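PDB 6TZ0: viral structural protein 4 from Bombyx mori cytoplasmic polyhedrosis virus, which binds GTP, has a P-loop nucleotide-binding site, and probably works as a cofactor of the viral RNA-dependent RNA polymerase during transcription. Local coordinates for residues S227-T232 and I251-C256; T268-L273 and S317-M322; A214-Y219 and Y243-Y248; I157-E162 and H182-W187; T259-Y264 and A309-M314. All blocks are in the same frame, centred on the assembly; numbering follows the deposited sequence.

Contact 1 (S227-T232 and I251-C256); sequences SIFNNT and IRYEGC
Ile-251 packs onto Ser-227, Ile-228 and Phe-229 at the side of strand 226-230. This strand is one half of a two-stranded parallel sheet with strand 204-208. The chain then runs on from Ile-251 into strand 255-261 of the larger antiparallel sheet. The backbone meets once, where Ile-251 N donates to Ile-228 O (2.8 Å, N-H...O 165°). Ile-228 also pairs through its backbone with Val-249.

From Ile-251 CA the side chain points toward strand 226-230. It forks at CB, which lies beside Ile-228 O. The short branch, Ile-251 CG2, reaches Ser-227 OG at 3.6 Å. The long branch follows Phe-229. With chi1 at 68°, CG1 sits between the backbone N and carbonyl carbon. Ile-251 CG1 is 3.4 Å from Ile-228 O. Ile-251 CD1 is carried to Phe-229 CB at 3.7 Å. Ile-251 CD1 is also 3.8 Å from Phe-229 CD1.

The Phe-229 ring also meets Tyr-253, as an oblique pair. Their planes stand at 76°, with centroids 5.5 Å apart. Phe-229 CE1 meets the edge of the tyrosine ring at Tyr-253 CD2, 3.5 Å away.

Contact 2 (T268-L273 and S317-M322); sequences TMMVNL and SPHKMM
Met-270 reaches across to His-319 and Met-322 with its methyl end. Its chain is straight to SD and then bends at chi3 (74°). The bend brings Met-270 CE to the edge of the imidazole, 3.5 Å from His-319 CD2. Met-270 CE also lies 3.7 Å from Met-322 CG. The sulfur stands off the ring obliquely, at 5.3 Å from Met-270 SD to the His-319 centroid. The imidazole is tied down elsewhere, since its NE2 is hydrogen-bonded to the backbone oxygen of Gln-188.

Strands 266-271 and 313-319 are not neighbours. They flank strand 255-261 in a four-stranded antiparallel sheet. The contact therefore spans strand 255-261, which lies between them, near the end of the sheet where 320-322 swings over from the edge strand.

Met-322 also packs on Met-270. It too is bent at chi3 (-77°), which brings Met-322 CE back to Met-270 O, 3.4 Å away. Met-322 SD lies 3.9 Å from Met-270 CB. Met-321 is extended instead, and Met-321 CE touches Asn-272 O at 3.3 Å. The side chain of Asn-272 crosses that of Met-322 at about a right angle. Phe-548 of helix 547-556 packs on both Asn-272 and Met-322.

Contact 3 (A214-Y219 and Y243-Y248); sequences AAPQKY and YGYGEY
This is a loop-to-loop contact, mainly a proline set against tyrosines, at the periphery of the chain. Loop 214-219 follows strand 204-208 and precedes strand 226-230. Loop 243-248 leaves helix 236-242.

Pro-216 carries most of the packing. Its CD sits over one face of the Tyr-245 ring in a CH-pi contact, 3.9 Å from the centroid and 20° off the ring normal. The position is offset toward the rim of the ring. Pro-216 CB lies 3.7 Å from Tyr-245 CE1. The same Pro-216 CB is 3.7 Å from Tyr-248 CE2. It thus touches both rings; Tyr-248 approaches obliquely.

The tip of Tyr-245 is also anchored. Tyr-245 OH donates to Ala-214 O at 2.7 Å, tilted 27° from the carbonyl plane. The hydroxyl is thereby bound two residues before the proline that covers the ring. Gly-244, with positive phi, lets the chain turn between the helix end and Tyr-245. Both Tyr-245 and Tyr-248 rest on Ile-228 of strand 226-230.

Ala-215 to Lys-218 form a type I beta turn, closed by Lys-218 N to Ala-215 O at 3.2 Å. Pro-216 occupies its second position, a usual place for proline in such turns.

Contact 4 (I157-E162 and H182-W187); sequences IIFDDE and HIIPTW
Three backbone hydrogen bonds join Ile-158 and Asp-160 to His-182 and Ile-184. Ile-158 N donates to His-182 O at 3.1 Å. Ile-184 N donates to Ile-158 O at 3.0 Å, nearly straight down the carbonyl. Asp-160 N closes the set on Ile-184 O, also at 3.0 Å, but with a bent N-H...O angle of 132°. The alternation is that of a two-stranded parallel sheet. Helices 162-166 and 170-176 lie between the strands in sequence, so the unit is a beta-alpha-beta crossover. The short strand axes run 25° apart.

Asp-161 stands at the N-cap of the first helix. Its OD1 takes a weak bond from Glu-162 N, while Asp-161 OD2 is hydrogen-bonded to Tyr-16 OH.

One face of the sheet carries Ile-157, Phe-159, His-182 and Ile-184, and helix 196-201 packs there. The other carries Ile-158 and Ile-183, both of which touch Tyr-583 of the RNA-dependent RNA polymerase chain.

Ile-184 is the main apolar bridge on the helix-covered face. With CD1 anti to CA (chi2 174°), its methyl reaches two residues of the neighbouring strand. Ile-184 CD1 lies 3.7 Å from Ile-157 CG2. At the Phe-159 ring edge, Ile-184 CD1 is 3.6 Å from Phe-159 CE1.

Contact 5 (T259-Y264 and A309-M314); sequences TWTGIY and ARSTIM
Ser-311 OG is hydrogen-bonded to two backbone oxygens, Thr-261 O and Ser-308 O. The bond from Ser-311 OG to Thr-261 O is 2.7 Å long, with the C=O...OG angle at 180°. One hydroxyl proton may be shared or alternate between the two acceptors.

One residue on, the roles change. Thr-312 N donates to Thr-261 OG1 at 3.1 Å, nearly straight at 167°. A side-chain oxygen takes this N-H instead of a backbone carbonyl. The torsion of Thr-261 is consistent with this: its chi1 of 63° sets OG1 between N and the carbonyl carbon, and CG2 toward Met-314. Thr-261 CG2 and Met-314 CG are 3.7 Å apart. The return bond from Thr-261 N to Thr-312 O is weak. Further along, Met-314 N donates to Thr-259 O at 2.7 Å.

Trp-260 supplies the apolar part. Ile-313 CG1 lies over one face of its six-membered ring, 3.8 Å from the centroid, in a CH-pi contact. Tyr-286 meets the same indole edge-to-face. At the outer end, Ile-263 CD1 touches Arg-310 NH2 at 3.5 Å.

The side chain of Arg-310 is about 10 Å from those of Arg-520 and Gln-521, which bind GTP in another structure of this protein; none is bound to this chain here. The whole marks where an irregular loop joins the edge of an antiparallel sheet, as strand 313-319 begins beside strand 255-261.

In the fold
Contacts 1, 2 and 5 all reach one four-stranded antiparallel sheet; contact 1 does so through strand 255-261 alone. Contact 1 leads into that strand and contact 5 sits at its far end, with their centres 24 Å apart. Contact 2 touches contact 1, where Gly-255 N is 2.8 Å from His-319 O, a probable hydrogen bond. It touches contact 5 too, where Met-269 CB packs 3.7 Å from Trp-260 NE1. Contact 3 touches contact 1 through Ile-228, with centres 16 Å apart. Contact 4 lies in a separate two-stranded parallel sheet, against the polymerase chain, its nearest atoms about 5 Å from contact 2. Contact 5 lies nearest the GTP site; contacts 1 to 4 are away from it.

Contact 1 (S227-T232 and I251-C256)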
# COMPACT_ATOMS: atom_id res chain seq x y z
N SER B 227 32.10 -48.29 13.48
CA SER B 227 31.43 -47.96 14.73
C SER B 227 30.26 -48.92 14.92
O SER B 227 29.84 -49.61 13.98
CB SER B 227 30.95 -46.51 14.72
OG SER B 227 29.98 -46.30 13.72
N ILE B 228 29.74 -48.97 16.13
CA ILE B 228 28.82 -50.03 16.53
C ILE B 228 27.46 -49.43 16.87
O ILE B 228 27.37 -48.52 17.68
CB ILE B 228 29.38 -50.83 17.72
CG1 ILE B 228 30.67 -51.51 17.32
CG2 ILE B 228 28.37 -51.83 18.24
CD1 ILE B 228 30.52 -52.48 16.18
N PHE B 229 26.42 -49.97 16.24
CA PHE B 229 25.04 -49.65 16.58
C PHE B 229 24.44 -50.85 17.30
O PHE B 229 24.08 -51.85 16.67
CB PHE B 229 24.26 -49.28 15.33
CG PHE B 229 22.80 -49.10 15.57
CD1 PHE B 229 22.34 -48.18 16.49
CD2 PHE B 229 21.88 -49.79 14.81
CE1 PHE B 229 20.99 -48.01 16.70
CE2 PHE B 229 20.53 -49.61 15.00
CZ PHE B 229 20.09 -48.72 15.95
N ASN B 230 24.32 -50.74 18.62
CA ASN B 230 23.78 -51.81 19.46
C ASN B 230 22.26 -51.82 19.34
O ASN B 230 21.58 -50.92 19.82
CB ASN B 230 24.22 -51.59 20.90
CG ASN B 230 23.92 -52.77 21.80
OD1 ASN B 230 23.40 -53.79 21.37
ND2 ASN B 230 24.24 -52.62 23.07
N ASN B 231 21.73 -52.86 18.71
CA ASN B 231 20.29 -53.06 18.56
C ASN B 231 19.93 -54.47 18.98
O ASN B 231 19.11 -55.15 18.35
CB ASN B 231 19.87 -52.76 17.12
CG ASN B 231 18.38 -52.53 16.99
OD1 ASN B 231 17.63 -52.58 17.96
ND2 ASN B 231 17.93 -52.27 15.76
N THR B 232 20.57 -54.96 20.03
CA THR B 232 20.35 -56.31 20.51
C THR B 232 19.35 -56.39 21.65
O THR B 232 18.94 -57.49 22.02
CB THR B 232 21.68 -56.91 20.97
OG1 THR B 232 22.21 -56.13 22.04
CG2 THR B 232 22.67 -56.90 19.83
N ILE B 251 27.66 -45.97 18.82
CA ILE B 251 26.87 -44.79 18.52
C ILE B 251 25.69 -44.74 19.48
O ILE B 251 25.17 -45.78 19.91
CB ILE B 251 26.44 -44.75 17.04
CG1 ILE B 251 25.44 -45.84 16.70
CG2 ILE B 251 27.63 -44.98 16.14
CD1 ILE B 251 24.93 -45.68 15.30
N ARG B 252 25.27 -43.54 19.85
CA ARG B 252 24.30 -43.34 20.92
C ARG B 252 23.10 -42.58 20.39
O ARG B 252 23.24 -41.45 19.92
CB ARG B 252 24.94 -42.61 22.09
CG ARG B 252 25.99 -43.42 22.81
CD ARG B 252 26.43 -42.74 24.08
NE ARG B 252 27.06 -41.45 23.82
CZ ARG B 252 28.35 -41.28 23.55
NH1 ARG B 252 29.16 -42.33 23.50
NH2 ARG B 252 28.83 -40.06 23.32
N TYR B 253 21.93 -43.19 20.48
CA TYR B 253 20.68 -42.55 20.13
C TYR B 253 19.80 -42.46 21.37
O TYR B 253 19.86 -43.30 22.26
CB TYR B 253 19.94 -43.31 19.05
CG TYR B 253 20.64 -43.35 17.73
CD1 TYR B 253 20.85 -42.19 16.99
CD2 TYR B 253 21.00 -44.55 17.16
CE1 TYR B 253 21.46 -42.23 15.76
CE2 TYR B 253 21.60 -44.61 15.93
CZ TYR B 253 21.83 -43.44 15.24
OH TYR B 253 22.44 -43.50 14.01
N GLU B 254 18.96 -41.43 21.40
CA GLU B 254 18.20 -41.14 22.60
C GLU B 254 16.71 -41.37 22.46
O GLU B 254 16.01 -41.38 23.48
CB GLU B 254 18.45 -39.69 23.03
CG GLU B 254 19.90 -39.36 23.31
CD GLU B 254 20.45 -40.09 24.52
OE1 GLU B 254 19.69 -40.36 25.46
OE2 GLU B 254 21.66 -40.41 24.52
N GLY B 255 16.19 -41.54 21.25
CA GLY B 255 14.78 -41.77 21.03
C GLY B 255 14.48 -43.21 20.66
O GLY B 255 15.28 -44.12 20.88
N CYS B 256 13.29 -43.41 20.10
CA CYS B 256 12.85 -44.73 19.68
C CYS B 256 12.18 -44.64 18.32
O CYS B 256 11.68 -43.59 17.92
CB CYS B 256 11.88 -45.37 20.68
SG CYS B 256 12.62 -45.86 22.22

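Contact 2 (T268-L273 and S317-M322)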
# COMPACT_ATOMS: atom_id res chain seq x y z
N THR B 268 5.08 -46.71 11.04
CA THR B 268 6.30 -46.36 11.77
C THR B 268 6.13 -45.06 12.55
O THR B 268 5.62 -44.07 12.03
CB THR B 268 7.49 -46.23 10.83
OG1 THR B 268 7.26 -45.17 9.91
CG2 THR B 268 7.70 -47.51 10.06
N MET B 269 6.59 -45.07 13.81
CA MET B 269 6.41 -43.96 14.73
C MET B 269 7.73 -43.59 15.38
O MET B 269 8.37 -44.43 16.01
CB MET B 269 5.40 -44.32 15.82
CG MET B 269 5.10 -43.20 16.79
SD MET B 269 4.01 -43.74 18.11
CE MET B 269 2.46 -43.86 17.24
N MET B 270 8.12 -42.32 15.26
CA MET B 270 9.30 -41.79 15.94
C MET B 270 8.88 -41.18 17.26
O MET B 270 7.93 -40.39 17.31
CB MET B 270 10.00 -40.75 15.07
CG MET B 270 10.59 -41.30 13.80
SD MET B 270 11.26 -40.03 12.72
CE MET B 270 12.75 -39.62 13.60
N VAL B 271 9.58 -41.54 18.34
CA VAL B 271 9.24 -41.14 19.70
C VAL B 271 10.47 -40.52 20.34
O VAL B 271 11.58 -41.04 20.20
CB VAL B 271 8.72 -42.34 20.53
CG1 VAL B 271 8.42 -41.95 21.96
CG2 VAL B 271 7.47 -42.92 19.92
N ASN B 272 10.27 -39.41 21.06
CA ASN B 272 11.35 -38.71 21.76
C ASN B 272 11.56 -39.20 23.18
O ASN B 272 11.93 -38.42 24.05
CB ASN B 272 11.08 -37.20 21.79
CG ASN B 272 11.25 -36.57 20.46
OD1 ASN B 272 10.30 -36.08 19.87
ND2 ASN B 272 12.47 -36.55 19.98
N LEU B 273 11.30 -40.47 23.44
CA LEU B 273 11.65 -41.07 24.72
C LEU B 273 12.57 -42.25 24.48
O LEU B 273 12.60 -42.83 23.40
CB LEU B 273 10.40 -41.53 25.48
CG LEU B 273 9.43 -40.45 25.95
CD1 LEU B 273 8.26 -41.10 26.62
CD2 LEU B 273 10.12 -39.47 26.88
N SER B 317 13.36 -50.10 18.02
CA SER B 317 14.79 -49.89 17.97
C SER B 317 15.12 -48.50 18.48
O SER B 317 14.27 -47.60 18.41
CB SER B 317 15.32 -50.05 16.54
OG SER B 317 15.06 -51.35 16.05
N PRO B 318 16.32 -48.29 19.02
CA PRO B 318 16.75 -46.93 19.35
C PRO B 318 16.98 -46.11 18.08
O PRO B 318 17.50 -46.61 17.09
CB PRO B 318 18.05 -47.14 20.12
CG PRO B 318 17.97 -48.51 20.63
CD PRO B 318 17.24 -49.29 19.59
N HIS B 319 16.57 -44.85 18.13
CA HIS B 319 16.63 -43.99 16.96
C HIS B 319 16.95 -42.59 17.43
O HIS B 319 16.85 -42.29 18.62
CB HIS B 319 15.31 -44.05 16.18
CG HIS B 319 15.38 -43.43 14.82
ND1 HIS B 319 15.96 -44.06 13.75
CD2 HIS B 319 14.97 -42.22 14.38
CE1 HIS B 319 15.88 -43.27 12.69
NE2 HIS B 319 15.30 -42.15 13.05
N LYS B 320 17.38 -41.74 16.51
CA LYS B 320 17.71 -40.36 16.84
C LYS B 320 16.46 -39.57 17.20
O LYS B 320 15.39 -39.77 16.62
CB LYS B 320 18.42 -39.71 15.65
CG LYS B 320 18.90 -38.32 15.92
CD LYS B 320 19.59 -37.72 14.74
CE LYS B 320 20.01 -36.33 15.08
NZ LYS B 320 18.83 -35.45 15.26
N MET B 321 16.58 -38.68 18.19
CA MET B 321 15.48 -37.80 18.55
C MET B 321 15.19 -36.76 17.48
O MET B 321 16.10 -36.22 16.84
CB MET B 321 15.77 -37.08 19.87
CG MET B 321 15.48 -37.89 21.09
SD MET B 321 15.63 -36.89 22.57
CE MET B 321 15.21 -38.09 23.83
N MET B 322 13.91 -36.47 17.31
CA MET B 322 13.45 -35.43 16.41
C MET B 322 13.79 -34.05 16.95
O MET B 322 13.82 -33.82 18.16
CB MET B 322 11.94 -35.53 16.21
CG MET B 322 11.49 -36.81 15.57
SD MET B 322 9.72 -36.90 15.33
CE MET B 322 9.19 -37.28 16.99

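Contact 3 (A214-Y219 and Y243-Y248)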
# COMPACT_ATOMS: atom_id res chain seq x y z
N ALA B 214 27.70 -61.75 17.38
CA ALA B 214 28.85 -62.62 17.61
C ALA B 214 30.04 -61.74 17.95
O ALA B 214 29.93 -60.52 18.04
CB ALA B 214 29.14 -63.49 16.38
N ALA B 215 31.18 -62.38 18.17
CA ALA B 215 32.43 -61.68 18.39
C ALA B 215 32.85 -60.92 17.13
O ALA B 215 32.51 -61.34 16.02
CB ALA B 215 33.52 -62.67 18.80
N PRO B 216 33.58 -59.81 17.26
CA PRO B 216 33.93 -59.03 16.06
C PRO B 216 34.97 -59.69 15.17
O PRO B 216 35.17 -59.21 14.05
CB PRO B 216 34.47 -57.72 16.64
CG PRO B 216 34.97 -58.08 17.96
CD PRO B 216 34.05 -59.13 18.48
N GLN B 217 35.63 -60.75 15.63
CA GLN B 217 36.56 -61.49 14.78
C GLN B 217 35.84 -62.34 13.75
O GLN B 217 36.48 -62.78 12.79
CB GLN B 217 37.48 -62.38 15.61
CG GLN B 217 38.46 -61.62 16.49
CD GLN B 217 37.87 -61.25 17.83
OE1 GLN B 217 36.87 -61.82 18.26
NE2 GLN B 217 38.49 -60.28 18.49
N LYS B 218 34.54 -62.60 13.94
CA LYS B 218 33.79 -63.36 12.94
C LYS B 218 33.61 -62.55 11.67
O LYS B 218 33.59 -63.12 10.57
CB LYS B 218 32.44 -63.78 13.52
CG LYS B 218 31.65 -64.69 12.61
CD LYS B 218 30.40 -65.20 13.27
CE LYS B 218 29.57 -65.99 12.30
NZ LYS B 218 30.24 -67.24 11.88
N TYR B 219 33.51 -61.25 11.79
CA TYR B 219 33.45 -60.36 10.64
C TYR B 219 34.82 -59.71 10.51
O TYR B 219 35.72 -59.90 11.33
CB TYR B 219 32.33 -59.35 10.84
CG TYR B 219 31.02 -60.01 11.20
CD1 TYR B 219 30.23 -60.61 10.24
CD2 TYR B 219 30.60 -60.06 12.53
CE1 TYR B 219 29.04 -61.23 10.59
CE2 TYR B 219 29.42 -60.68 12.88
CZ TYR B 219 28.65 -61.26 11.91
OH TYR B 219 27.47 -61.87 12.26
N TYR B 243 31.32 -59.97 24.61
CA TYR B 243 31.55 -60.36 23.23
C TYR B 243 32.80 -59.72 22.64
O TYR B 243 33.05 -59.87 21.45
CB TYR B 243 30.33 -60.02 22.37
CG TYR B 243 29.12 -60.83 22.76
CD1 TYR B 243 28.94 -62.12 22.28
CD2 TYR B 243 28.17 -60.32 23.63
CE1 TYR B 243 27.85 -62.86 22.63
CE2 TYR B 243 27.07 -61.06 23.99
CZ TYR B 243 26.92 -62.33 23.50
OH TYR B 243 25.82 -63.07 23.86
N GLY B 244 33.58 -59.01 23.44
CA GLY B 244 34.85 -58.50 22.97
C GLY B 244 34.78 -57.24 22.14
O GLY B 244 35.58 -57.07 21.20
N TYR B 245 33.86 -56.34 22.45
CA TYR B 245 33.72 -55.07 21.75
C TYR B 245 34.27 -53.92 22.59
O TYR B 245 33.73 -52.82 22.59
CB TYR B 245 32.26 -54.83 21.39
CG TYR B 245 31.76 -55.69 20.25
CD1 TYR B 245 31.91 -55.27 18.94
CD2 TYR B 245 31.19 -56.93 20.48
CE1 TYR B 245 31.47 -56.04 17.89
CE2 TYR B 245 30.76 -57.71 19.44
CZ TYR B 245 30.90 -57.27 18.15
OH TYR B 245 30.47 -58.04 17.11
N GLY B 246 35.38 -54.18 23.29
CA GLY B 246 35.90 -53.20 24.23
C GLY B 246 36.57 -52.02 23.58
O GLY B 246 36.44 -50.89 24.05
N GLU B 247 37.30 -52.24 22.49
CA GLU B 247 38.01 -51.15 21.84
C GLU B 247 37.15 -50.40 20.84
O GLU B 247 37.65 -49.47 20.20
CB GLU B 247 39.25 -51.66 21.12
CG GLU B 247 40.36 -52.14 22.04
CD GLU B 247 41.60 -52.54 21.26
OE1 GLU B 247 41.54 -52.55 20.02
OE2 GLU B 247 42.63 -52.85 21.90
N TYR B 248 35.89 -50.77 20.66
CA TYR B 248 35.09 -50.11 19.65
C TYR B 248 34.31 -48.97 20.30
O TYR B 248 34.15 -48.91 21.52
CB TYR B 248 34.12 -51.06 18.95
CG TYR B 248 34.72 -52.17 18.09
CD1 TYR B 248 36.09 -52.33 17.95
CD2 TYR B 248 33.91 -53.00 17.35
CE1 TYR B 248 36.61 -53.33 17.16
CE2 TYR B 248 34.43 -53.99 16.55
CZ TYR B 248 35.78 -54.14 16.46
OH TYR B 248 36.33 -55.13 15.68

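Contact 4 (I157-E162 and H182-W187)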
# COMPACT_ATOMS: atom_id res chain seq x y z
N ILE B 157 29.30 -29.59 0.79
CA ILE B 157 28.49 -30.74 1.18
C ILE B 157 27.52 -30.33 2.28
O ILE B 157 27.93 -29.81 3.32
CB ILE B 157 29.38 -31.90 1.65
CG1 ILE B 157 30.31 -32.34 0.53
CG2 ILE B 157 28.54 -33.06 2.05
CD1 ILE B 157 31.40 -33.23 0.98
N ILE B 158 26.23 -30.58 2.05
CA ILE B 158 25.16 -30.20 2.96
C ILE B 158 24.35 -31.45 3.29
O ILE B 158 24.06 -32.26 2.40
CB ILE B 158 24.25 -29.12 2.34
CG1 ILE B 158 25.05 -27.93 1.86
CG2 ILE B 158 23.28 -28.57 3.35
CD1 ILE B 158 24.24 -26.99 1.02
N PHE B 159 23.96 -31.61 4.55
CA PHE B 159 22.97 -32.61 4.91
C PHE B 159 21.57 -32.04 4.66
O PHE B 159 21.36 -30.83 4.72
CB PHE B 159 23.07 -33.02 6.38
CG PHE B 159 24.29 -33.84 6.72
CD1 PHE B 159 25.13 -34.32 5.74
CD2 PHE B 159 24.56 -34.17 8.03
CE1 PHE B 159 26.23 -35.07 6.06
CE2 PHE B 159 25.65 -34.93 8.36
CZ PHE B 159 26.49 -35.38 7.37
N ASP B 160 20.61 -32.93 4.42
CA ASP B 160 19.24 -32.50 4.14
C ASP B 160 18.38 -32.49 5.40
O ASP B 160 17.17 -32.75 5.34
CB ASP B 160 18.63 -33.40 3.06
CG ASP B 160 17.48 -32.74 2.32
OD1 ASP B 160 17.17 -31.57 2.63
OD2 ASP B 160 16.88 -33.40 1.45
N ASP B 161 18.99 -32.20 6.54
CA ASP B 161 18.32 -32.07 7.83
C ASP B 161 18.11 -30.59 8.12
O ASP B 161 18.87 -29.74 7.66
CB ASP B 161 19.17 -32.72 8.92
CG ASP B 161 18.42 -32.94 10.21
OD1 ASP B 161 17.21 -32.62 10.27
OD2 ASP B 161 19.04 -33.42 11.17
N GLU B 162 17.08 -30.28 8.91
CA GLU B 162 16.81 -28.89 9.23
C GLU B 162 17.70 -28.39 10.36
O GLU B 162 18.16 -27.24 10.34
CB GLU B 162 15.33 -28.71 9.59
CG GLU B 162 14.93 -27.27 9.88
CD GLU B 162 13.45 -27.13 10.19
OE1 GLU B 162 12.73 -28.15 10.14
OE2 GLU B 162 13.01 -26.00 10.50
N HIS B 182 26.55 -30.67 -2.91
CA HIS B 182 26.28 -32.09 -2.86
C HIS B 182 25.38 -32.35 -1.66
O HIS B 182 25.82 -32.29 -0.52
CB HIS B 182 27.57 -32.89 -2.76
CG HIS B 182 27.36 -34.37 -2.86
ND1 HIS B 182 27.10 -35.16 -1.76
CD2 HIS B 182 27.36 -35.20 -3.93
CE1 HIS B 182 26.95 -36.41 -2.15
NE2 HIS B 182 27.11 -36.46 -3.46
N ILE B 183 24.11 -32.64 -1.93
CA ILE B 183 23.09 -32.75 -0.89
C ILE B 183 22.91 -34.21 -0.52
O ILE B 183 22.64 -35.04 -1.39
CB ILE B 183 21.78 -32.11 -1.36
CG1 ILE B 183 22.03 -30.65 -1.72
CG2 ILE B 183 20.72 -32.22 -0.29
CD1 ILE B 183 20.95 -30.03 -2.51
N ILE B 184 23.05 -34.52 0.76
CA ILE B 184 22.96 -35.89 1.25
C ILE B 184 21.59 -36.09 1.87
O ILE B 184 21.23 -35.36 2.81
CB ILE B 184 24.06 -36.18 2.29
CG1 ILE B 184 25.43 -35.98 1.67
CG2 ILE B 184 23.93 -37.58 2.82
CD1 ILE B 184 26.55 -36.10 2.65
N PRO B 185 20.79 -37.04 1.39
CA PRO B 185 19.45 -37.23 1.95
C PRO B 185 19.48 -37.90 3.31
O PRO B 185 20.41 -38.64 3.65
CB PRO B 185 18.77 -38.13 0.92
CG PRO B 185 19.87 -38.87 0.29
CD PRO B 185 21.03 -37.92 0.24
N THR B 186 18.45 -37.62 4.10
CA THR B 186 18.28 -38.18 5.43
C THR B 186 16.98 -38.97 5.46
O THR B 186 15.94 -38.46 5.03
CB THR B 186 18.26 -37.09 6.50
OG1 THR B 186 17.15 -36.22 6.27
CG2 THR B 186 19.55 -36.28 6.47
N TRP B 187 17.04 -40.20 5.95
CA TRP B 187 15.87 -41.07 5.91
C TRP B 187 14.86 -40.69 6.98
O TRP B 187 13.74 -40.27 6.68
CB TRP B 187 16.30 -42.53 6.06
CG TRP B 187 15.19 -43.54 5.92
CD1 TRP B 187 14.53 -44.17 6.93
CD2 TRP B 187 14.64 -44.05 4.70
NE1 TRP B 187 13.58 -45.02 6.42
CE2 TRP B 187 13.63 -44.98 5.06
CE3 TRP B 187 14.89 -43.83 3.34
CZ2 TRP B 187 12.88 -45.67 4.10
CZ3 TRP B 187 14.15 -44.52 2.40
CH2 TRP B 187 13.15 -45.43 2.78

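Contact 5 (T259-Y264 and A309-M314)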
# COMPACT_ATOMS: atom_id res chain seq x y z
N THR B 259 7.59 -49.84 15.00
CA THR B 259 6.75 -50.28 13.88
C THR B 259 5.55 -51.02 14.44
O THR B 259 5.69 -51.91 15.28
CB THR B 259 7.51 -51.16 12.89
OG1 THR B 259 7.98 -52.33 13.55
CG2 THR B 259 8.68 -50.40 12.31
N TRP B 260 4.37 -50.65 13.97
CA TRP B 260 3.10 -51.12 14.50
C TRP B 260 2.39 -51.99 13.48
O TRP B 260 2.86 -52.18 12.36
CB TRP B 260 2.21 -49.93 14.87
CG TRP B 260 2.74 -49.07 15.95
CD1 TRP B 260 3.53 -47.98 15.80
CD2 TRP B 260 2.43 -49.16 17.34
NE1 TRP B 260 3.79 -47.41 17.02
CE2 TRP B 260 3.12 -48.11 17.98
CE3 TRP B 260 1.66 -50.03 18.11
CZ2 TRP B 260 3.05 -47.92 19.35
CZ3 TRP B 260 1.60 -49.83 19.47
CH2 TRP B 260 2.29 -48.79 20.08
N THR B 261 1.23 -52.50 13.86
CA THR B 261 0.34 -53.17 12.93
C THR B 261 -0.78 -52.20 12.58
O THR B 261 -1.35 -51.57 13.47
CB THR B 261 -0.23 -54.45 13.53
OG1 THR B 261 -1.03 -54.14 14.67
CG2 THR B 261 0.89 -55.36 13.95
N GLY B 262 -1.08 -52.06 11.30
CA GLY B 262 -2.06 -51.11 10.86
C GLY B 262 -3.28 -51.77 10.25
O GLY B 262 -3.33 -52.97 10.01
N ILE B 263 -4.29 -50.94 10.01
CA ILE B 263 -5.43 -51.37 9.21
C ILE B 263 -5.01 -51.61 7.77
O ILE B 263 -5.42 -52.59 7.14
CB ILE B 263 -6.56 -50.33 9.31
CG1 ILE B 263 -7.04 -50.19 10.75
CG2 ILE B 263 -7.73 -50.69 8.43
CD1 ILE B 263 -7.59 -51.46 11.31
N TYR B 264 -4.14 -50.75 7.25
CA TYR B 264 -3.79 -50.79 5.84
C TYR B 264 -2.40 -51.35 5.60
O TYR B 264 -1.96 -51.40 4.45
CB TYR B 264 -3.87 -49.39 5.24
CG TYR B 264 -5.17 -48.68 5.52
CD1 TYR B 264 -6.36 -49.11 4.94
CD2 TYR B 264 -5.21 -47.57 6.33
CE1 TYR B 264 -7.54 -48.46 5.19
CE2 TYR B 264 -6.40 -46.91 6.59
CZ TYR B 264 -7.56 -47.36 6.01
OH TYR B 264 -8.74 -46.71 6.26
N ALA B 309 -6.70 -48.61 17.89
CA ALA B 309 -6.58 -49.14 19.24
C ALA B 309 -6.20 -50.61 19.26
O ALA B 309 -5.81 -51.11 20.32
CB ALA B 309 -7.89 -48.92 20.01
N ARG B 310 -6.29 -51.30 18.13
CA ARG B 310 -5.97 -52.71 18.02
C ARG B 310 -4.54 -52.94 17.54
O ARG B 310 -4.18 -54.08 17.23
CB ARG B 310 -6.95 -53.39 17.08
CG ARG B 310 -8.37 -53.36 17.58
CD ARG B 310 -9.29 -54.15 16.67
NE ARG B 310 -9.31 -53.61 15.31
CZ ARG B 310 -10.11 -52.63 14.91
NH1 ARG B 310 -10.95 -52.05 15.76
NH2 ARG B 310 -10.06 -52.21 13.65
N SER B 311 -3.73 -51.89 17.48
CA SER B 311 -2.37 -52.01 16.99
C SER B 311 -1.45 -52.57 18.06
O SER B 311 -1.56 -52.22 19.24
CB SER B 311 -1.85 -50.65 16.54
OG SER B 311 -2.61 -50.17 15.44
N THR B 312 -0.55 -53.46 17.65
CA THR B 312 0.48 -54.01 18.52
C THR B 312 1.85 -53.68 17.94
O THR B 312 1.97 -53.28 16.78
CB THR B 312 0.32 -55.52 18.68
OG1 THR B 312 0.49 -56.16 17.41
CG2 THR B 312 -1.05 -55.86 19.22
N ILE B 313 2.88 -53.86 18.74
CA ILE B 313 4.23 -53.48 18.36
C ILE B 313 4.90 -54.64 17.64
O ILE B 313 4.94 -55.76 18.16
CB ILE B 313 5.06 -53.05 19.58
CG1 ILE B 313 4.50 -51.75 20.15
CG2 ILE B 313 6.48 -52.83 19.20
CD1 ILE B 313 5.10 -51.35 21.46
N MET B 314 5.43 -54.38 16.45
CA MET B 314 6.22 -55.36 15.72
C MET B 314 7.71 -55.27 16.04
O MET B 314 8.38 -56.30 16.07
CB MET B 314 6.03 -55.19 14.22
CG MET B 314 4.62 -55.40 13.73
SD MET B 314 4.43 -55.02 11.98
CE MET B 314 5.28 -56.40 11.23